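Local coordinates for Card1 endonuclease domain-containing protein (Vibrio cholerae, PDB 1XMX) that is of unknown function but may bind nucleic acid, carrying a C-terminal region of the Card1-like endonuclease family in the PD-(D/E)XK clan, at residues D205-D210 / N235-F240; L182-G187 / L218-S223. All coordinates share one frame; numbering follows the deposited sequence.

How the contacts relate
Both contacts belong to one small helix-and-strand unit far from the centre of the chain, and their centres lie about 15 Å apart. Contact 1 pairs two strands of a three-stranded antiparallel sheet: backbone hydrogen bonds do the joining, one face is buried, and the other is more exposed and has a water bridge. Contact 2 sets residues 182-187 of helix 181-201 almost at right angles to residues 218-223 of helix 216-227. It is largely buried and relies on leucine packing, with no direct hydrogen bond between its segments. The two meet where Leu208 packs on Leu218 and Leu222, and Leu238 on Leu222, so helix 216-227 serves both. Strand 205-207 follows directly from helix 181-201.

Contact 1. Residues D205-D210 / N235-F240; sequences DVELSD and NGILTF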
loop_
_atom_site.group_PDB
_atom_site.type_symbol
_atom_site.label_atom_id
_atom_site.label_comp_id
_atom_site.label_asym_id
_atom_site.label_seq_id
_atom_site.Cartn_x
_atom_site.Cartn_y
_atom_site.Cartn_z
ATOM N N ASP A 205 -23.409 -25.484 6.278
ATOM C CA ASP A 205 -24.575 -25.887 5.507
ATOM C C ASP A 205 -25.775 -25.007 5.800
ATOM O O ASP A 205 -25.818 -24.355 6.820
ATOM C CB ASP A 205 -24.876 -27.397 5.582
ATOM C CG ASP A 205 -25.232 -27.876 6.955
ATOM O OD1 ASP A 205 -26.411 -27.780 7.329
ATOM O OD2 ASP A 205 -24.358 -28.428 7.651
ATOM N N VAL A 206 -26.661 -24.906 4.821
ATOM C CA VAL A 206 -27.809 -24.039 4.858
ATOM C C VAL A 206 -28.832 -24.595 3.862
ATOM O O VAL A 206 -28.499 -25.016 2.743
ATOM C CB VAL A 206 -27.441 -22.536 4.552
ATOM C CG1 VAL A 206 -26.792 -22.371 3.139
ATOM C CG2 VAL A 206 -28.654 -21.616 4.685
ATOM N N GLU A 207 -30.069 -24.701 4.314
ATOM C CA GLU A 207 -31.169 -25.173 3.451
ATOM C C GLU A 207 -31.808 -23.963 2.783
ATOM O O GLU A 207 -32.158 -22.982 3.446
ATOM C CB GLU A 207 -32.238 -25.907 4.264
ATOM C CG GLU A 207 -33.133 -26.859 3.384
ATOM C CD GLU A 207 -34.207 -27.590 4.225
ATOM O OE1 GLU A 207 -34.578 -27.078 5.314
ATOM O OE2 GLU A 207 -34.668 -28.682 3.781
ATOM N N LEU A 208 -31.947 -24.040 1.477
ATOM C CA LEU A 208 -32.571 -22.965 0.714
ATOM C C LEU A 208 -34.086 -23.097 0.778
ATOM O O LEU A 208 -34.641 -24.247 0.748
ATOM C CB LEU A 208 -32.103 -23.044 -0.749
ATOM C CG LEU A 208 -30.710 -22.474 -1.103
ATOM C CD1 LEU A 208 -29.524 -23.121 -0.378
ATOM C CD2 LEU A 208 -30.500 -22.516 -2.577
ATOM N N SER A 209 -34.770 -21.950 0.825
ATOM C CA SER A 209 -36.239 -21.958 0.743
ATOM C C SER A 209 -36.623 -22.458 -0.621
ATOM O O SER A 209 -35.769 -22.534 -1.502
ATOM C CB SER A 209 -36.785 -20.547 0.909
ATOM O OG SER A 209 -36.230 -19.688 -0.089
ATOM N N ASP A 210 -37.890 -22.765 -0.850
ATOM C CA ASP A 210 -38.258 -23.219 -2.186
ATOM C C ASP A 210 -38.144 -22.092 -3.212
ATOM O O ASP A 210 -37.871 -22.337 -4.398
ATOM C CB ASP A 210 -39.660 -23.817 -2.219
ATOM C CG ASP A 210 -39.791 -24.998 -1.306
ATOM O OD1 ASP A 210 -39.084 -26.011 -1.528
ATOM O OD2 ASP A 210 -40.588 -24.904 -0.345
ATOM N N ASN A 235 -30.668 -31.696 -2.772
ATOM C CA ASN A 235 -31.971 -31.667 -2.097
ATOM C C ASN A 235 -32.245 -30.331 -1.407
ATOM O O ASN A 235 -32.725 -30.352 -0.273
ATOM C CB ASN A 235 -32.066 -32.798 -1.046
ATOM C CG ASN A 235 -32.025 -34.188 -1.684
ATOM O OD1 ASN A 235 -32.637 -34.412 -2.735
ATOM N ND2 ASN A 235 -31.279 -35.108 -1.075
ATOM N N GLY A 236 -31.861 -29.218 -2.058
ATOM C CA GLY A 236 -31.980 -27.854 -1.504
ATOM C C GLY A 236 -31.022 -27.494 -0.361
ATOM O O GLY A 236 -31.132 -26.423 0.240
ATOM N N ILE A 237 -30.070 -28.380 -0.059
ATOM C CA ILE A 237 -29.036 -28.078 0.913
ATOM C C ILE A 237 -27.721 -27.767 0.268
ATOM O O ILE A 237 -27.179 -28.559 -0.512
ATOM C CB ILE A 237 -28.888 -29.148 1.931
ATOM C CG1 ILE A 237 -30.270 -29.410 2.523
ATOM C CG2 ILE A 237 -27.940 -28.721 3.060
ATOM C CD1 ILE A 237 -30.385 -30.745 2.875
ATOM N N LEU A 238 -27.214 -26.583 0.605
ATOM C CA LEU A 238 -25.891 -26.144 0.168
ATOM C C LEU A 238 -24.867 -26.328 1.299
ATOM O O LEU A 238 -25.061 -25.820 2.405
ATOM C CB LEU A 238 -25.954 -24.678 -0.283
ATOM C CG LEU A 238 -24.614 -23.965 -0.553
ATOM C CD1 LEU A 238 -23.969 -24.477 -1.833
ATOM C CD2 LEU A 238 -24.817 -22.433 -0.617
ATOM N N THR A 239 -23.793 -27.090 1.046
ATOM C CA THR A 239 -22.760 -27.292 2.065
ATOM C C THR A 239 -21.404 -26.811 1.517
ATOM O O THR A 239 -20.936 -27.330 0.501
ATOM C CB THR A 239 -22.646 -28.769 2.459
ATOM O OG1 THR A 239 -23.959 -29.308 2.677
ATOM C CG2 THR A 239 -21.750 -28.957 3.741
ATOM N N PHE A 240 -20.778 -25.829 2.165
ATOM C CA PHE A 240 -19.371 -25.525 1.839
ATOM C C PHE A 240 -18.384 -26.563 2.426
ATOM O O PHE A 240 -18.612 -27.119 3.528
ATOM C CB PHE A 240 -19.015 -24.099 2.252
ATOM C CG PHE A 240 -19.977 -23.063 1.709
ATOM C CD1 PHE A 240 -19.815 -22.548 0.413
ATOM C CD2 PHE A 240 -21.021 -22.593 2.495
ATOM C CE1 PHE A 240 -20.701 -21.538 -0.085
ATOM C CE2 PHE A 240 -21.917 -21.633 2.021
ATOM C CZ PHE A 240 -21.767 -21.104 0.724
HETATM O O HOH W 1 -34.631 -28.734 1.202
#
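Val206 and Leu238 face each other as an antiparallel hydrogen-bonded pair, and two backbone bonds tie them. Val206 N donates to Leu238 O at 3.0 Å, somewhat bent, with the donor in the carbonyl plane; the return bond from Leu238 N to Val206 O is straighter. Past the end of the strand, Leu208 N continues the ladder to Gly236 O at 2.8 Å, almost linear at 174°. The same Gly236 O also receives a CA-H...O contact from Glu207.

Val206, Leu208 and Leu238 share the buried face. Leu208 turns its CG beside its own backbone N (chi1 -80°), which brings CD1 obliquely across to Leu238 CB at 3.9 Å. Leu238 in turn lays its CG over one face of the Phe240 ring, offset toward the rim. Helix 181-201 covers Val206, and helix 216-227 covers both leucines.

Helix, strand, two helices and then a two-stranded hairpin follow one another here, an order consistent with a winged helix-turn-helix domain. Strand 205-207 forms one edge of its sheet, and the positive phi values of Asn235 and Gly236 fit a type I' turn at the tip of what would be the wing.

Asp205, Glu207, Ile237 and Thr239 line the other face. Chi1 of -159° sets Glu207 CG opposite its backbone N and against Ile237 CG1 at 3.9 Å; the extended chain beyond it carries the carboxylate out beside the turn. There a water donates to Glu207 OE2 at 2.6 Å and to Asn235 O at 2.9 Å, linking the acid to the turn. Farther along, Asp205 meets Thr239 through its CB, 3.6 Å from Thr239 OG1, while its carboxylate leads away from strand 237-240.

Contact 2. Residues L182-G187 / L218-S223; sequences LELGPG and LNLLLS. With FMT (formic acid), chain I.
Leu218 O accepts Leu222 N at 2.7 Å, a regular helical bond, while the side chain of Leu218 reaches the other helix: CD1 lies 3.7 Å from Gly187 O. Gly187 has no side chain to hold the backbones apart, and its CA comes within 4.3 Å of Leu218 CA. Pro186 has no N-H to give, and helix 182-187 is kinked there; Gly187 N, lacking a bond to the preceding turn, is taken by Glu217 OE1. A formic acid molecule, probably from the crystallisation liquor, sits beside this junction, held by Glu217 N and weakly by Leu218 N.

Farther down, leucines meet obliquely. Chi1 of -56° puts Leu221 CG opposite its own carbonyl carbon, and the CD2 branch beyond meets Leu184 CD1 at 3.9 Å. At the more exposed edge, the extended Glu183 side chain crosses Leu220 at about a right angle, with OE2 3.6 Å from Leu220 CD1.

The short segments 182-187 and 218-223 cross at -92°, their axes 9.0 Å apart at closest approach, and Trp177 of helix 164-179 packs on both Leu184 and Leu221. Leu218 also packs on Thr190 and Leu194 of helix 181-201, and Leu222 touches Tyr233 of strand 231-234.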
loop_
_atom_site.group_PDB
_atom_site.type_symbol
_atom_site.label_atom_id
_atom_site.label_comp_id
_atom_site.label_asym_id
_atom_site.label_seq_id
_atom_site.Cartn_x
_atom_site.Cartn_y
_atom_site.Cartn_z
ATOM N N LEU A 182 -22.535 -8.321 -14.254
ATOM C CA LEU A 182 -23.882 -7.779 -14.304
ATOM C C LEU A 182 -24.884 -8.923 -14.398
ATOM O O LEU A 182 -25.923 -8.868 -13.755
ATOM C CB LEU A 182 -24.063 -6.779 -15.442
ATOM C CG LEU A 182 -23.343 -5.434 -15.332
ATOM C CD1 LEU A 182 -23.922 -4.531 -16.361
ATOM C CD2 LEU A 182 -23.528 -4.861 -13.923
ATOM N N GLU A 183 -24.553 -9.971 -15.166
ATOM C CA GLU A 183 -25.445 -11.165 -15.300
ATOM C C GLU A 183 -25.683 -11.858 -13.957
ATOM O O GLU A 183 -26.755 -12.351 -13.679
ATOM C CB GLU A 183 -24.826 -12.173 -16.279
ATOM C CG GLU A 183 -25.569 -13.532 -16.369
ATOM C CD GLU A 183 -24.744 -14.652 -17.069
ATOM O OE1 GLU A 183 -23.526 -14.529 -17.352
ATOM O OE2 GLU A 183 -25.358 -15.700 -17.332
ATOM N N LEU A 184 -24.664 -11.852 -13.108
ATOM C CA LEU A 184 -24.676 -12.619 -11.879
ATOM C C LEU A 184 -25.065 -11.802 -10.672
ATOM O O LEU A 184 -25.251 -12.348 -9.594
ATOM C CB LEU A 184 -23.295 -13.265 -11.665
ATOM C CG LEU A 184 -22.976 -14.362 -12.702
ATOM C CD1 LEU A 184 -21.598 -15.060 -12.431
ATOM C CD2 LEU A 184 -24.025 -15.378 -12.744
ATOM N N GLY A 185 -25.195 -10.495 -10.860
ATOM C CA GLY A 185 -25.532 -9.553 -9.796
ATOM C C GLY A 185 -26.409 -10.119 -8.694
ATOM O O GLY A 185 -25.911 -10.511 -7.651
ATOM N N PRO A 186 -27.737 -10.168 -8.928
ATOM C CA PRO A 186 -28.765 -10.665 -7.994
ATOM C C PRO A 186 -28.455 -12.016 -7.349
ATOM O O PRO A 186 -28.724 -12.225 -6.176
ATOM C CB PRO A 186 -30.008 -10.783 -8.883
ATOM C CG PRO A 186 -29.782 -9.693 -9.908
ATOM C CD PRO A 186 -28.320 -9.720 -10.207
ATOM N N GLY A 187 -27.921 -12.929 -8.124
ATOM C CA GLY A 187 -27.589 -14.223 -7.626
ATOM C C GLY A 187 -26.509 -14.206 -6.562
ATOM O O GLY A 187 -26.529 -15.057 -5.663
ATOM N N LEU A 218 -28.765 -17.764 -9.121
ATOM C CA LEU A 218 -28.257 -18.488 -7.958
ATOM C C LEU A 218 -27.806 -19.891 -8.355
ATOM O O LEU A 218 -26.762 -20.375 -7.942
ATOM C CB LEU A 218 -29.374 -18.624 -6.909
ATOM C CG LEU A 218 -28.911 -19.261 -5.594
ATOM C CD1 LEU A 218 -27.637 -18.547 -5.029
ATOM C CD2 LEU A 218 -30.009 -19.325 -4.550
ATOM N N ASN A 219 -28.655 -20.571 -9.091
ATOM C CA ASN A 219 -28.356 -21.929 -9.549
ATOM C C ASN A 219 -27.119 -22.060 -10.459
ATOM O O ASN A 219 -26.404 -23.031 -10.361
ATOM C CB ASN A 219 -29.581 -22.507 -10.211
ATOM C CG ASN A 219 -30.516 -23.154 -9.198
ATOM O OD1 ASN A 219 -30.246 -24.246 -8.702
ATOM N ND2 ASN A 219 -31.616 -22.460 -8.867
ATOM N N LEU A 220 -26.904 -21.083 -11.333
ATOM C CA LEU A 220 -25.672 -20.948 -12.077
ATOM C C LEU A 220 -24.464 -20.931 -11.095
ATOM O O LEU A 220 -23.494 -21.651 -11.301
ATOM C CB LEU A 220 -25.686 -19.649 -12.901
ATOM C CG LEU A 220 -26.687 -19.474 -14.053
ATOM C CD1 LEU A 220 -26.383 -18.258 -14.947
ATOM C CD2 LEU A 220 -26.721 -20.749 -14.879
ATOM N N LEU A 221 -24.569 -20.131 -10.028
ATOM C CA LEU A 221 -23.565 -20.030 -8.970
ATOM C C LEU A 221 -23.413 -21.286 -8.156
ATOM O O LEU A 221 -22.301 -21.708 -7.887
ATOM C CB LEU A 221 -23.859 -18.837 -8.047
ATOM C CG LEU A 221 -23.959 -17.481 -8.750
ATOM C CD1 LEU A 221 -24.628 -16.394 -7.915
ATOM C CD2 LEU A 221 -22.546 -17.033 -9.204
ATOM N N LEU A 222 -24.503 -21.886 -7.736
ATOM C CA LEU A 222 -24.401 -23.136 -6.974
ATOM C C LEU A 222 -23.678 -24.202 -7.811
ATOM O O LEU A 222 -22.818 -24.939 -7.327
ATOM C CB LEU A 222 -25.791 -23.661 -6.589
ATOM C CG LEU A 222 -26.504 -22.659 -5.672
ATOM C CD1 LEU A 222 -27.805 -23.179 -5.204
ATOM C CD2 LEU A 222 -25.646 -22.296 -4.503
ATOM N N SER A 223 -24.014 -24.287 -9.072
ATOM C CA SER A 223 -23.377 -25.345 -9.851
ATOM C C SER A 223 -21.889 -25.015 -10.148
ATOM O O SER A 223 -21.111 -25.924 -10.417
ATOM C CB SER A 223 -24.178 -25.631 -11.105
ATOM O OG SER A 223 -24.141 -24.441 -11.827
HETATM C C FMT I . -31.985 -15.008 -9.246
HETATM O O1 FMT I . -31.024 -15.413 -8.535
HETATM O O2 FMT I . -32.090 -15.000 -10.505
#